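Local coordinates for bumblebee peptidoglycan recognition protein SA (Bombus, PDB 5XZ4) that binds bacterial peptidoglycan, preferring the Dap type over the Lys type, and probably acts as an innate immune sensor, at residues 10-16 and 81-85; 35-39 and 153-159; 70-74 and 91-95; 142-148 and 168-173. One frame throughout, in Å; residues are numbered along the deposited sequence.

Interaction 1: residues 10-16 and 81-85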
loop_
_atom_site.group_PDB
_atom_site.type_symbol
_atom_site.label_atom_id
_atom_site.label_comp_id
_atom_site.label_asym_id
_atom_site.label_seq_id
_atom_site.Cartn_x
_atom_site.Cartn_y
_atom_site.Cartn_z
ATOM N N ILE A 10 6.202 3.297 11.602
ATOM C CA ILE A 10 6.092 3.716 10.191
ATOM C C ILE A 10 7.192 4.727 9.831
ATOM O O ILE A 10 7.472 5.644 10.607
ATOM C CB ILE A 10 4.677 4.286 9.898
ATOM C CG1 ILE A 10 3.596 3.195 10.161
ATOM C CG2 ILE A 10 4.597 4.875 8.485
ATOM C CD1 ILE A 10 2.168 3.706 10.285
ATOM N N ILE A 11 7.782 4.543 8.644
ATOM C CA ILE A 11 8.771 5.479 8.118
ATOM C C ILE A 11 7.996 6.596 7.423
ATOM O O ILE A 11 7.370 6.375 6.360
ATOM C CB ILE A 11 9.763 4.781 7.172
ATOM C CG1 ILE A 11 10.511 3.684 7.951
ATOM C CG2 ILE A 11 10.713 5.799 6.557
ATOM C CD1 ILE A 11 11.369 2.749 7.134
ATOM N N GLY A 12 8.007 7.781 8.026
ATOM C CA GLY A 12 7.262 8.926 7.548
ATOM C C GLY A 12 7.709 9.335 6.159
ATOM O O GLY A 12 8.880 9.123 5.791
ATOM N N ARG A 13 6.811 9.962 5.413
ATOM C CA ARG A 13 7.122 10.380 4.022
ATOM C C ARG A 13 8.418 11.212 3.925
ATOM O O ARG A 13 9.277 10.958 3.038
ATOM C CB ARG A 13 5.943 11.114 3.415
ATOM C CG ARG A 13 6.057 11.361 1.912
ATOM C CD ARG A 13 4.863 12.178 1.394
ATOM N NE ARG A 13 4.993 12.444 -0.055
ATOM C CZ ARG A 13 5.828 13.345 -0.584
ATOM N NH1 ARG A 13 5.900 13.463 -1.911
ATOM N NH2 ARG A 13 6.563 14.119 0.214
ATOM N N SER A 14 8.612 12.160 4.837
ATOM C CA SER A 14 9.785 13.057 4.779
ATOM C C SER A 14 11.086 12.327 5.138
ATOM O O SER A 14 12.180 12.859 4.944
ATOM C CB SER A 14 9.581 14.279 5.671
ATOM O OG SER A 14 9.520 13.910 7.046
ATOM N N GLU A 15 10.979 11.113 5.660
ATOM C CA GLU A 15 12.162 10.319 5.964
ATOM C C GLU A 15 12.735 9.620 4.730
ATOM O O GLU A 15 13.885 9.161 4.752
ATOM C CB GLU A 15 11.865 9.282 7.048
ATOM C CG GLU A 15 11.245 9.822 8.345
ATOM C CD GLU A 15 11.110 8.757 9.419
ATOM O OE1 GLU A 15 9.997 8.606 9.972
ATOM O OE2 GLU A 15 12.110 8.071 9.710
ATOM N N TRP A 16 11.936 9.511 3.656
ATOM C CA TRP A 16 12.421 8.877 2.419
ATOM C C TRP A 16 12.479 9.768 1.181
ATOM O O TRP A 16 13.065 9.356 0.188
ATOM C CB TRP A 16 11.707 7.528 2.125
ATOM C CG TRP A 16 10.215 7.596 1.926
ATOM C CD1 TRP A 16 9.238 7.296 2.862
ATOM C CD2 TRP A 16 9.519 7.928 0.714
ATOM N NE1 TRP A 16 7.995 7.423 2.295
ATOM C CE2 TRP A 16 8.124 7.821 0.985
ATOM C CE3 TRP A 16 9.926 8.298 -0.592
ATOM C CZ2 TRP A 16 7.144 8.098 0.020
ATOM C CZ3 TRP A 16 8.944 8.560 -1.569
ATOM C CH2 TRP A 16 7.558 8.475 -1.246
ATOM N N ASN A 81 9.745 -3.094 6.635
ATOM C CA ASN A 81 9.281 -1.778 7.073
ATOM C C ASN A 81 8.105 -1.268 6.264
ATOM O O ASN A 81 7.914 -1.644 5.093
ATOM C CB ASN A 81 10.429 -0.768 7.042
ATOM C CG ASN A 81 11.434 -1.008 8.144
ATOM O OD1 ASN A 81 11.062 -1.195 9.312
ATOM N ND2 ASN A 81 12.699 -1.041 7.776
ATOM N N VAL A 82 7.319 -0.416 6.916
ATOM C CA VAL A 82 6.205 0.290 6.286
ATOM C C VAL A 82 6.660 1.717 5.967
ATOM O O VAL A 82 7.164 2.421 6.849
ATOM C CB VAL A 82 4.967 0.326 7.230
ATOM C CG1 VAL A 82 3.810 1.091 6.580
ATOM C CG2 VAL A 82 4.518 -1.084 7.606
ATOM N N TYR A 83 6.442 2.129 4.716
ATOM C CA TYR A 83 6.786 3.464 4.238
ATOM C C TYR A 83 5.495 4.262 3.986
ATOM O O TYR A 83 4.631 3.818 3.221
ATOM C CB TYR A 83 7.632 3.361 2.933
ATOM C CG TYR A 83 8.989 2.761 3.186
ATOM C CD1 TYR A 83 9.146 1.382 3.371
ATOM C CD2 TYR A 83 10.115 3.585 3.318
ATOM C CE1 TYR A 83 10.389 0.824 3.693
ATOM C CE2 TYR A 83 11.363 3.054 3.625
ATOM C CZ TYR A 83 11.508 1.690 3.828
ATOM O OH TYR A 83 12.760 1.208 4.165
ATOM N N GLU A 84 5.375 5.437 4.586
ATOM C CA GLU A 84 4.204 6.293 4.380
ATOM C C GLU A 84 4.269 6.984 3.032
ATOM O O GLU A 84 5.252 7.658 2.750
ATOM C CB GLU A 84 4.105 7.330 5.498
ATOM C CG GLU A 84 2.877 8.209 5.386
ATOM C CD GLU A 84 2.938 9.440 6.250
ATOM O OE1 GLU A 84 4.025 10.033 6.437
ATOM O OE2 GLU A 84 1.882 9.836 6.775
ATOM N N GLY A 85 3.221 6.808 2.222
ATOM C CA GLY A 85 3.061 7.538 0.966
ATOM C C GLY A 85 2.067 8.658 1.209
ATOM O O GLY A 85 2.318 9.554 2.016
#
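The two backbones run parallel and meet in a single beta bridge, Ile11 with Tyr83, in which Ile11 N donates to Val82 O and Glu84 N returns a bond to Ile11 O, both at 2.8 Å. This is how the N-terminal segment joins the amidase-like PGRP fold: it lies along strand 82-84, an outermost strand of the mixed sheet, and then turns into the short, weakly bonded helix 13-16. Ile11 and Tyr83 lie side by side. The CD1 methyl of Ile11 sits over one face of the phenol ring, 3.5 Å from Tyr83 CZ, while the far end of that ring is tied by OH to Asp79. Trp16 comes at Tyr83 from another direction, in an offset edge-to-face pair with the phenol edge turned to the indole face and the planes 67° apart. A chi1 of 61° places the indole CG of Trp16 between its own N and carbonyl carbon and turns the NE1 edge of the indole to the strand. NE1 then donates to Glu84 O at 2.8 Å, with the acceptor close to the indole plane. Arg13 runs out past Gly85 O to a salt bridge with Asp69. Glu84 extends to the start of the helix, where its OE1 accepts Arg13 N at 3.0 Å through the anti lone pair, turned away from OE2.

Interaction 2: residues 35-39 and 153-159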
loop_
_atom_site.group_PDB
_atom_site.type_symbol
_atom_site.label_atom_id
_atom_site.label_comp_id
_atom_site.label_asym_id
_atom_site.label_seq_id
_atom_site.Cartn_x
_atom_site.Cartn_y
_atom_site.Cartn_z
ATOM N N ILE A 35 -6.874 -1.941 -0.052
ATOM C CA ILE A 35 -6.591 -2.580 -1.338
ATOM C C ILE A 35 -5.120 -2.995 -1.341
ATOM O O ILE A 35 -4.220 -2.165 -1.087
ATOM C CB ILE A 35 -6.824 -1.657 -2.557
ATOM C CG1 ILE A 35 -8.092 -0.827 -2.459
ATOM C CG2 ILE A 35 -6.760 -2.462 -3.844
ATOM C CD1 ILE A 35 -9.385 -1.606 -2.440
ATOM N N ILE A 36 -4.858 -4.261 -1.626
ATOM C CA ILE A 36 -3.497 -4.796 -1.722
ATOM C C ILE A 36 -2.993 -4.772 -3.168
ATOM O O ILE A 36 -3.692 -5.241 -4.101
ATOM C CB ILE A 36 -3.392 -6.230 -1.131
ATOM C CG1 ILE A 36 -3.936 -6.283 0.319
ATOM C CG2 ILE A 36 -1.956 -6.763 -1.225
ATOM C CD1 ILE A 36 -3.191 -5.409 1.327
ATOM N N HIS A 37 -1.821 -4.158 -3.340
ATOM C CA HIS A 37 -1.174 -4.022 -4.659
ATOM C C HIS A 37 0.234 -4.589 -4.622
ATOM O O HIS A 37 0.812 -4.718 -3.537
ATOM C CB HIS A 37 -1.035 -2.534 -5.036
ATOM C CG HIS A 37 -2.279 -1.914 -5.587
ATOM N ND1 HIS A 37 -2.569 -1.929 -6.934
ATOM C CD2 HIS A 37 -3.290 -1.235 -4.993
ATOM C CE1 HIS A 37 -3.708 -1.289 -7.144
ATOM N NE2 HIS A 37 -4.175 -0.870 -5.982
ATOM N N HIS A 38 0.803 -4.869 -5.798
ATOM C CA HIS A 38 2.262 -4.935 -5.931
ATOM C C HIS A 38 2.744 -3.792 -6.793
ATOM O O HIS A 38 1.981 -3.272 -7.607
ATOM C CB HIS A 38 2.754 -6.316 -6.400
ATOM C CG HIS A 38 2.420 -6.687 -7.830
ATOM N ND1 HIS A 38 2.939 -7.821 -8.420
ATOM C CD2 HIS A 38 1.641 -6.099 -8.774
ATOM C CE1 HIS A 38 2.489 -7.918 -9.665
ATOM N NE2 HIS A 38 1.684 -6.893 -9.897
ATOM N N THR A 39 4.002 -3.378 -6.619
ATOM C CA THR A 39 4.519 -2.230 -7.400
ATOM C C THR A 39 5.013 -2.583 -8.791
ATOM O O THR A 39 5.147 -1.666 -9.627
ATOM C CB THR A 39 5.653 -1.522 -6.662
ATOM O OG1 THR A 39 6.729 -2.454 -6.502
ATOM C CG2 THR A 39 5.172 -0.974 -5.276
ATOM N N MET A 153 -3.348 -7.045 -13.132
ATOM C CA MET A 153 -2.797 -8.262 -12.514
ATOM C C MET A 153 -2.342 -8.056 -11.053
ATOM O O MET A 153 -2.140 -9.028 -10.322
ATOM C CB MET A 153 -1.718 -8.920 -13.394
ATOM C CG MET A 153 -2.283 -9.564 -14.670
ATOM S SD MET A 153 -3.503 -10.888 -14.431
ATOM C CE MET A 153 -2.436 -12.298 -14.154
ATOM N N SER A 154 -2.259 -6.795 -10.623
ATOM C CA SER A 154 -1.895 -6.442 -9.227
ATOM C C SER A 154 -2.893 -7.102 -8.233
ATOM O O SER A 154 -4.120 -7.037 -8.463
ATOM C CB SER A 154 -1.903 -4.921 -9.113
ATOM O OG SER A 154 -1.485 -4.514 -7.814
ATOM N N PRO A 155 -2.434 -7.741 -7.142
ATOM C CA PRO A 155 -1.103 -7.669 -6.549
ATOM C C PRO A 155 -0.182 -8.823 -6.953
ATOM O O PRO A 155 0.790 -9.111 -6.243
ATOM C CB PRO A 155 -1.432 -7.770 -5.043
ATOM C CG PRO A 155 -2.571 -8.764 -5.019
ATOM C CD PRO A 155 -3.409 -8.339 -6.200
ATOM N N GLY A 156 -0.506 -9.475 -8.069
ATOM C CA GLY A 156 0.194 -10.668 -8.531
ATOM C C GLY A 156 -0.469 -11.918 -8.000
ATOM O O GLY A 156 -0.931 -11.946 -6.855
ATOM N N SER A 157 -0.531 -12.953 -8.825
ATOM C CA SER A 157 -1.267 -14.159 -8.460
ATOM C C SER A 157 -0.816 -14.793 -7.146
ATOM O O SER A 157 -1.647 -15.263 -6.369
ATOM C CB SER A 157 -1.210 -15.178 -9.596
ATOM O OG SER A 157 -1.926 -14.681 -10.709
ATOM N N LYS A 158 0.494 -14.793 -6.894
ATOM C CA LYS A 158 1.009 -15.420 -5.693
ATOM C C LYS A 158 0.648 -14.642 -4.415
ATOM O O LYS A 158 0.199 -15.241 -3.443
ATOM C CB LYS A 158 2.514 -15.671 -5.800
ATOM C CG LYS A 158 3.056 -16.610 -4.748
ATOM C CD LYS A 158 2.838 -18.079 -5.091
ATOM C CE LYS A 158 3.427 -18.977 -4.013
ATOM N NZ LYS A 158 2.898 -20.358 -4.134
ATOM N N LEU A 159 0.830 -13.313 -4.442
ATOM C CA LEU A 159 0.456 -12.465 -3.315
ATOM C C LEU A 159 -1.061 -12.490 -3.109
ATOM O O LEU A 159 -1.523 -12.487 -1.968
ATOM C CB LEU A 159 0.979 -11.040 -3.488
ATOM C CG LEU A 159 0.648 -10.022 -2.398
ATOM C CD1 LEU A 159 0.941 -10.463 -0.969
ATOM C CD2 LEU A 159 1.442 -8.772 -2.719
#
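Ser154 OG is the polar centre of this contact: it shares a hydrogen bond of 2.9 Å with His37 ND1, in which either atom may be the donor, and it accepts His38 N at 3.1 Å. The place probably corresponds to the zinc centre of catalytic relatives with the amidase-type PGRP fold; here no metal is bound, and Ser154 and Ala146 stand where a cysteine and a histidine ligand would be. The lack of both ligands is consistent with a protein that recognises peptidoglycan without cleaving it. A chi1 of -177° swings Ser154 OG away from its own backbone N and across to the end of strand 31-38. The other ring nitrogen of His37, NE2, is hydrogen-bonded to Thr95, so the imidazole is held at both nitrogens and its rotation is fixed. His38 turns the other way. Its ring lies against the peptide that links Pro155 to Gly156, with Pro155 C and Gly156 N lying over one face, and Gly156 CA completes an off-centre CH-pi contact. His38 ND1 finds its hydrogen bond outside the two segments, at Phe111 N. A cis peptide bond before Pro155 bends the chain here, just ahead of helix 157-163, whose N-cap position is Gly156. Apolar packing completes the contact. The proline ring lies against the strand backbone, its CB 3.5 Å from Ile36 O, and Ile36 CG2 touches both Pro155 CB at 4.0 Å and Leu159 CD2 at 4.2 Å.

Interaction 3: residues 70-74 and 91-95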
loop_
_atom_site.group_PDB
_atom_site.type_symbol
_atom_site.label_atom_id
_atom_site.label_comp_id
_atom_site.label_asym_id
_atom_site.label_seq_id
_atom_site.Cartn_x
_atom_site.Cartn_y
_atom_site.Cartn_z
ATOM N N ILE A 70 3.163 10.159 -4.828
ATOM C CA ILE A 70 3.141 8.713 -5.027
ATOM C C ILE A 70 1.692 8.229 -4.868
ATOM O O ILE A 70 0.969 8.715 -3.976
ATOM C CB ILE A 70 4.118 8.018 -4.031
ATOM C CG1 ILE A 70 4.408 6.576 -4.440
ATOM C CG2 ILE A 70 3.666 8.143 -2.568
ATOM C CD1 ILE A 70 5.540 5.871 -3.690
ATOM N N GLY A 71 1.260 7.307 -5.718
ATOM C CA GLY A 71 -0.174 6.956 -5.755
ATOM C C GLY A 71 -0.616 6.141 -4.547
ATOM O O GLY A 71 -1.807 6.181 -4.184
ATOM N N TYR A 72 0.315 5.389 -3.955
ATOM C CA TYR A 72 -0.012 4.451 -2.843
ATOM C C TYR A 72 -0.146 5.182 -1.502
ATOM O O TYR A 72 0.516 6.190 -1.264
ATOM C CB TYR A 72 1.062 3.358 -2.699
ATOM C CG TYR A 72 1.240 2.544 -3.973
ATOM C CD1 TYR A 72 0.282 1.598 -4.348
ATOM C CD2 TYR A 72 2.347 2.743 -4.853
ATOM C CE1 TYR A 72 0.400 0.877 -5.532
ATOM C CE2 TYR A 72 2.462 2.012 -6.056
ATOM C CZ TYR A 72 1.505 1.067 -6.371
ATOM O OH TYR A 72 1.548 0.323 -7.532
ATOM N N SER A 73 -1.020 4.657 -0.616
ATOM C CA SER A 73 -1.114 5.130 0.782
ATOM C C SER A 73 0.138 4.769 1.588
ATOM O O SER A 73 0.662 5.598 2.344
ATOM C CB SER A 73 -2.357 4.508 1.434
ATOM O OG SER A 73 -3.511 4.734 0.642
ATOM N N PHE A 74 0.558 3.509 1.449
ATOM C CA PHE A 74 1.759 2.979 2.099
ATOM C C PHE A 74 2.442 1.985 1.167
ATOM O O PHE A 74 1.781 1.375 0.313
ATOM C CB PHE A 74 1.375 2.202 3.396
ATOM C CG PHE A 74 0.719 3.052 4.457
ATOM C CD1 PHE A 74 1.481 3.750 5.382
ATOM C CD2 PHE A 74 -0.670 3.150 4.545
ATOM C CE1 PHE A 74 0.875 4.549 6.347
ATOM C CE2 PHE A 74 -1.273 3.940 5.533
ATOM C CZ PHE A 74 -0.505 4.639 6.425
ATOM N N GLU A 91 -6.896 10.890 -0.199
ATOM C CA GLU A 91 -7.415 10.164 -1.360
ATOM C C GLU A 91 -6.263 9.578 -2.173
ATOM O O GLU A 91 -5.210 10.200 -2.353
ATOM C CB GLU A 91 -8.298 11.073 -2.217
ATOM C CG GLU A 91 -9.659 11.374 -1.580
ATOM C CD GLU A 91 -10.549 12.266 -2.430
ATOM O OE1 GLU A 91 -10.176 12.580 -3.581
ATOM O OE2 GLU A 91 -11.654 12.642 -1.950
ATOM N N GLY A 92 -6.458 8.363 -2.639
ATOM C CA GLY A 92 -5.395 7.650 -3.350
ATOM C C GLY A 92 -5.287 7.957 -4.835
ATOM O O GLY A 92 -6.166 8.612 -5.408
ATOM N N ALA A 93 -4.196 7.450 -5.428
ATOM C CA ALA A 93 -4.133 7.286 -6.896
ATOM C C ALA A 93 -3.578 5.897 -7.152
ATOM O O ALA A 93 -2.524 5.700 -7.783
ATOM C CB ALA A 93 -3.281 8.373 -7.569
ATOM N N HIS A 94 -4.276 4.904 -6.602
ATOM C CA HIS A 94 -3.871 3.511 -6.696
ATOM C C HIS A 94 -4.964 2.569 -7.262
ATOM O O HIS A 94 -4.613 1.552 -7.867
ATOM C CB HIS A 94 -3.369 2.982 -5.330
ATOM C CG HIS A 94 -4.275 3.283 -4.172
ATOM N ND1 HIS A 94 -5.411 2.540 -3.894
ATOM C CD2 HIS A 94 -4.202 4.247 -3.218
ATOM C CE1 HIS A 94 -5.999 3.056 -2.828
ATOM N NE2 HIS A 94 -5.300 4.091 -2.392
ATOM N N THR A 95 -6.250 2.862 -7.010
ATOM C CA THR A 95 -7.332 1.913 -7.327
ATOM C C THR A 95 -8.549 2.704 -7.813
ATOM O O THR A 95 -9.338 3.222 -6.992
ATOM C CB THR A 95 -7.711 1.078 -6.090
ATOM O OG1 THR A 95 -6.541 0.591 -5.439
ATOM C CG2 THR A 95 -8.609 -0.104 -6.492
#
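The imidazole of His94 sets its edge against the backbone of Gly71, with CD2 3.2 Å from Gly71 O and that oxygen close to the ring plane. Two irregular loops meet here in the PGRP fold, one leading into strand 74-76 and the other into strand 102-107. In relatives, loops of this region line the peptidoglycan-binding groove, and these probably do the same. The carbonyl of Gly71 also has a backbone partner: Ala93 N donates to it at 3.0 Å, in the carbonyl plane and on a lone pair. A CA-H...O contact of 3.3 Å runs back from Gly71 CA to Ala93 O, so glycine and alanine backbones sit almost directly against each other. A chi1 of 49° puts CG of His94 between the backbone N and carbonyl carbon and presents the ring edge to Gly71. Its CB touches Tyr72 CD1 at 4.0 Å, the two side chains crossing at a slant. Ser73 OG lies near NE2, but it accepts Gly104 N of strand 102-107, which helps anchor this loop to the sheet. The remaining ring nitrogen helps to hold the orientation of the imidazole: His94 ND1 and Thr95 OG1 lie 2.7 Å apart in a nearly straight hydrogen bond, either atom being the possible donor.

Interaction 4: residues 142-148 and 168-173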
loop_
_atom_site.group_PDB
_atom_site.type_symbol
_atom_site.label_atom_id
_atom_site.label_comp_id
_atom_site.label_asym_id
_atom_site.label_seq_id
_atom_site.Cartn_x
_atom_site.Cartn_y
_atom_site.Cartn_z
ATOM N N ARG A 142 -12.649 -4.481 5.085
ATOM C CA ARG A 142 -12.624 -5.454 3.996
ATOM C C ARG A 142 -11.301 -5.322 3.238
ATOM O O ARG A 142 -11.032 -4.265 2.656
ATOM C CB ARG A 142 -13.813 -5.240 3.061
ATOM C CG ARG A 142 -15.148 -5.601 3.721
ATOM C CD ARG A 142 -16.326 -5.083 2.923
ATOM N NE ARG A 142 -17.597 -5.226 3.636
ATOM C CZ ARG A 142 -18.775 -4.814 3.175
ATOM N NH1 ARG A 142 -19.863 -4.987 3.916
ATOM N NH2 ARG A 142 -18.882 -4.232 1.978
ATOM N N VAL A 143 -10.488 -6.370 3.265
ATOM C CA VAL A 143 -9.199 -6.371 2.553
ATOM C C VAL A 143 -9.433 -7.086 1.223
ATOM O O VAL A 143 -9.981 -8.195 1.196
ATOM C CB VAL A 143 -8.095 -7.078 3.369
ATOM C CG1 VAL A 143 -6.816 -7.206 2.542
ATOM C CG2 VAL A 143 -7.821 -6.331 4.664
ATOM N N ILE A 144 -9.025 -6.445 0.126
ATOM C CA ILE A 144 -9.176 -7.043 -1.224
ATOM C C ILE A 144 -7.919 -6.812 -2.048
ATOM O O ILE A 144 -7.212 -5.818 -1.830
ATOM C CB ILE A 144 -10.429 -6.529 -1.972
ATOM C CG1 ILE A 144 -10.447 -5.015 -2.090
ATOM C CG2 ILE A 144 -11.714 -7.028 -1.306
ATOM C CD1 ILE A 144 -11.523 -4.469 -3.007
ATOM N N GLY A 145 -7.633 -7.727 -2.984
ATOM C CA GLY A 145 -6.557 -7.483 -3.971
ATOM C C GLY A 145 -7.085 -6.556 -5.046
ATOM O O GLY A 145 -8.276 -6.626 -5.392
ATOM N N ALA A 146 -6.209 -5.719 -5.611
ATOM C CA ALA A 146 -6.639 -4.797 -6.683
ATOM C C ALA A 146 -7.387 -5.468 -7.850
ATOM O O ALA A 146 -8.405 -4.935 -8.336
ATOM C CB ALA A 146 -5.440 -4.016 -7.213
ATOM N N LYS A 147 -6.909 -6.653 -8.244
ATOM C CA LYS A 147 -7.483 -7.386 -9.378
ATOM C C LYS A 147 -8.959 -7.765 -9.180
ATOM O O LYS A 147 -9.626 -8.067 -10.148
ATOM C CB LYS A 147 -6.666 -8.652 -9.700
ATOM C CG LYS A 147 -6.589 -9.705 -8.592
ATOM C CD LYS A 147 -5.640 -10.854 -8.935
ATOM C CE LYS A 147 -6.118 -11.649 -10.135
ATOM N NZ LYS A 147 -5.126 -12.633 -10.646
ATOM N N GLN A 148 -9.448 -7.760 -7.937
ATOM C CA GLN A 148 -10.851 -8.104 -7.646
ATOM C C GLN A 148 -11.812 -6.993 -8.046
ATOM O O GLN A 148 -13.002 -7.266 -8.256
ATOM C CB GLN A 148 -11.015 -8.394 -6.154
ATOM C CG GLN A 148 -10.295 -9.640 -5.710
ATOM C CD GLN A 148 -10.462 -9.902 -4.226
ATOM O OE1 GLN A 148 -9.505 -9.853 -3.462
ATOM N NE2 GLN A 148 -11.698 -10.215 -3.818
ATOM N N GLU A 168 -9.645 -10.870 7.390
ATOM C CA GLU A 168 -10.186 -9.626 6.835
ATOM C C GLU A 168 -10.377 -9.682 5.323
ATOM O O GLU A 168 -11.091 -8.847 4.767
ATOM C CB GLU A 168 -9.310 -8.415 7.204
ATOM C CG GLU A 168 -9.131 -8.207 8.708
ATOM C CD GLU A 168 -7.921 -8.915 9.291
ATOM O OE1 GLU A 168 -7.344 -9.824 8.678
ATOM O OE2 GLU A 168 -7.528 -8.577 10.426
ATOM N N TRP A 169 -9.708 -10.627 4.660
ATOM C CA TRP A 169 -9.861 -10.763 3.188
ATOM C C TRP A 169 -11.286 -11.196 2.836
ATOM O O TRP A 169 -11.828 -12.088 3.486
ATOM C CB TRP A 169 -8.837 -11.752 2.611
ATOM C CG TRP A 169 -9.025 -11.909 1.115
ATOM C CD1 TRP A 169 -8.667 -11.006 0.141
ATOM C CD2 TRP A 169 -9.725 -12.973 0.451
ATOM N NE1 TRP A 169 -9.076 -11.474 -1.093
ATOM C CE2 TRP A 169 -9.718 -12.676 -0.934
ATOM C CE3 TRP A 169 -10.315 -14.170 0.888
ATOM C CZ2 TRP A 169 -10.299 -13.522 -1.894
ATOM C CZ3 TRP A 169 -10.906 -15.018 -0.073
ATOM C CH2 TRP A 169 -10.878 -14.692 -1.449
ATOM N N VAL A 170 -11.875 -10.571 1.819
ATOM C CA VAL A 170 -13.224 -10.925 1.351
ATOM C C VAL A 170 -13.210 -11.331 -0.133
ATOM O O VAL A 170 -12.551 -10.694 -0.956
ATOM C CB VAL A 170 -14.263 -9.812 1.636
ATOM C CG1 VAL A 170 -14.425 -9.590 3.142
ATOM C CG2 VAL A 170 -13.953 -8.510 0.929
ATOM N N PRO A 171 -13.929 -12.401 -0.476
ATOM C CA PRO A 171 -14.019 -12.820 -1.880
ATOM C C PRO A 171 -14.810 -11.867 -2.785
ATOM O O PRO A 171 -14.572 -11.858 -4.004
ATOM C CB PRO A 171 -14.699 -14.191 -1.791
ATOM C CG PRO A 171 -15.404 -14.199 -0.482
ATOM C CD PRO A 171 -14.581 -13.359 0.442
ATOM N N THR A 172 -15.733 -11.085 -2.216
ATOM C CA THR A 172 -16.328 -9.918 -2.946
ATOM C C THR A 172 -16.396 -8.649 -2.061
ATOM O O THR A 172 -16.903 -8.710 -0.938
ATOM C CB THR A 172 -17.719 -10.179 -3.621
ATOM O OG1 THR A 172 -18.668 -10.653 -2.658
ATOM C CG2 THR A 172 -17.630 -11.148 -4.806
ATOM N N PRO A 173 -15.851 -7.512 -2.564
ATOM C CA PRO A 173 -15.881 -6.114 -2.118
ATOM C C PRO A 173 -17.037 -5.613 -1.237
ATOM O O PRO A 173 -17.757 -4.680 -1.593
ATOM C CB PRO A 173 -15.888 -5.354 -3.456
ATOM C CG PRO A 173 -15.461 -6.355 -4.496
ATOM C CD PRO A 173 -15.017 -7.583 -3.771
ATOM O OXT PRO A 173 -17.252 -6.050 -0.116
HETATM O O HOH W 1 -13.650 -10.368 -6.105
#
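Segment 168-173 runs parallel to strand 141-145 and touches it through a single beta bridge, Val143 with Trp169. Val143 N donates to Glu168 O at 3.0 Å, while Val170 N donates to Val143 O at 3.1 Å. Beyond the bridge, the amide of Gln148 does most of the polar work. Its side chain is fully extended past CG (chi2 180°) and reaches from the turn after the strand to the other segment. There its OE1 accepts the indole NE1 of Trp169 at 2.9 Å. Gly145 N reaches the same oxygen from the opposite face of the amide plane, and Gln160 of helix 157-163 adds a further donor, so this oxygen is gripped by three N-H groups. At the other end of the amide, Gln148 NE2 gives a nearly straight bond of 3.0 Å to Val170 O, in both the amide and carbonyl planes, and also donates to a water that bridges to Pro171 O. The apolar part is tight, with Ile144 CG2 3.5 Å from Val170 CG2. Arg142 stretches along the surface to a salt bridge of 3.2 Å between NH2 and OXT of the terminal Pro173, whose other oxygen is bonded to Tyr33. The whole is a parallel beta-bridge annexing the C-terminal tail to an outermost strand of the mixed sheet in the amidase-like PGRP fold.

Interactions 1 and 4 sit at the two margins of the mixed sheet, their centres about 25 Å apart: the N-terminal segment lies along strand 82-84 and the C-terminal tail along strand 141-145. Interactions 2 and 3 fall between them. Interaction 2 neighbours interaction 4 through strands 31-38 and 141-145, with centres about 11 Å apart, and interaction 3 touches both interaction 1, through the Gly85-Ser73 backbone bond, and interaction 2, through His37 and Thr95. Along the chain 10-16 opens the series, both segments of interaction 3 come between those of interaction 2, and 168-173 closes it. Both ends of the chain are thus fastened to outermost strands of the sheet, while interactions 2 and 3 lie nearer the chain's centre.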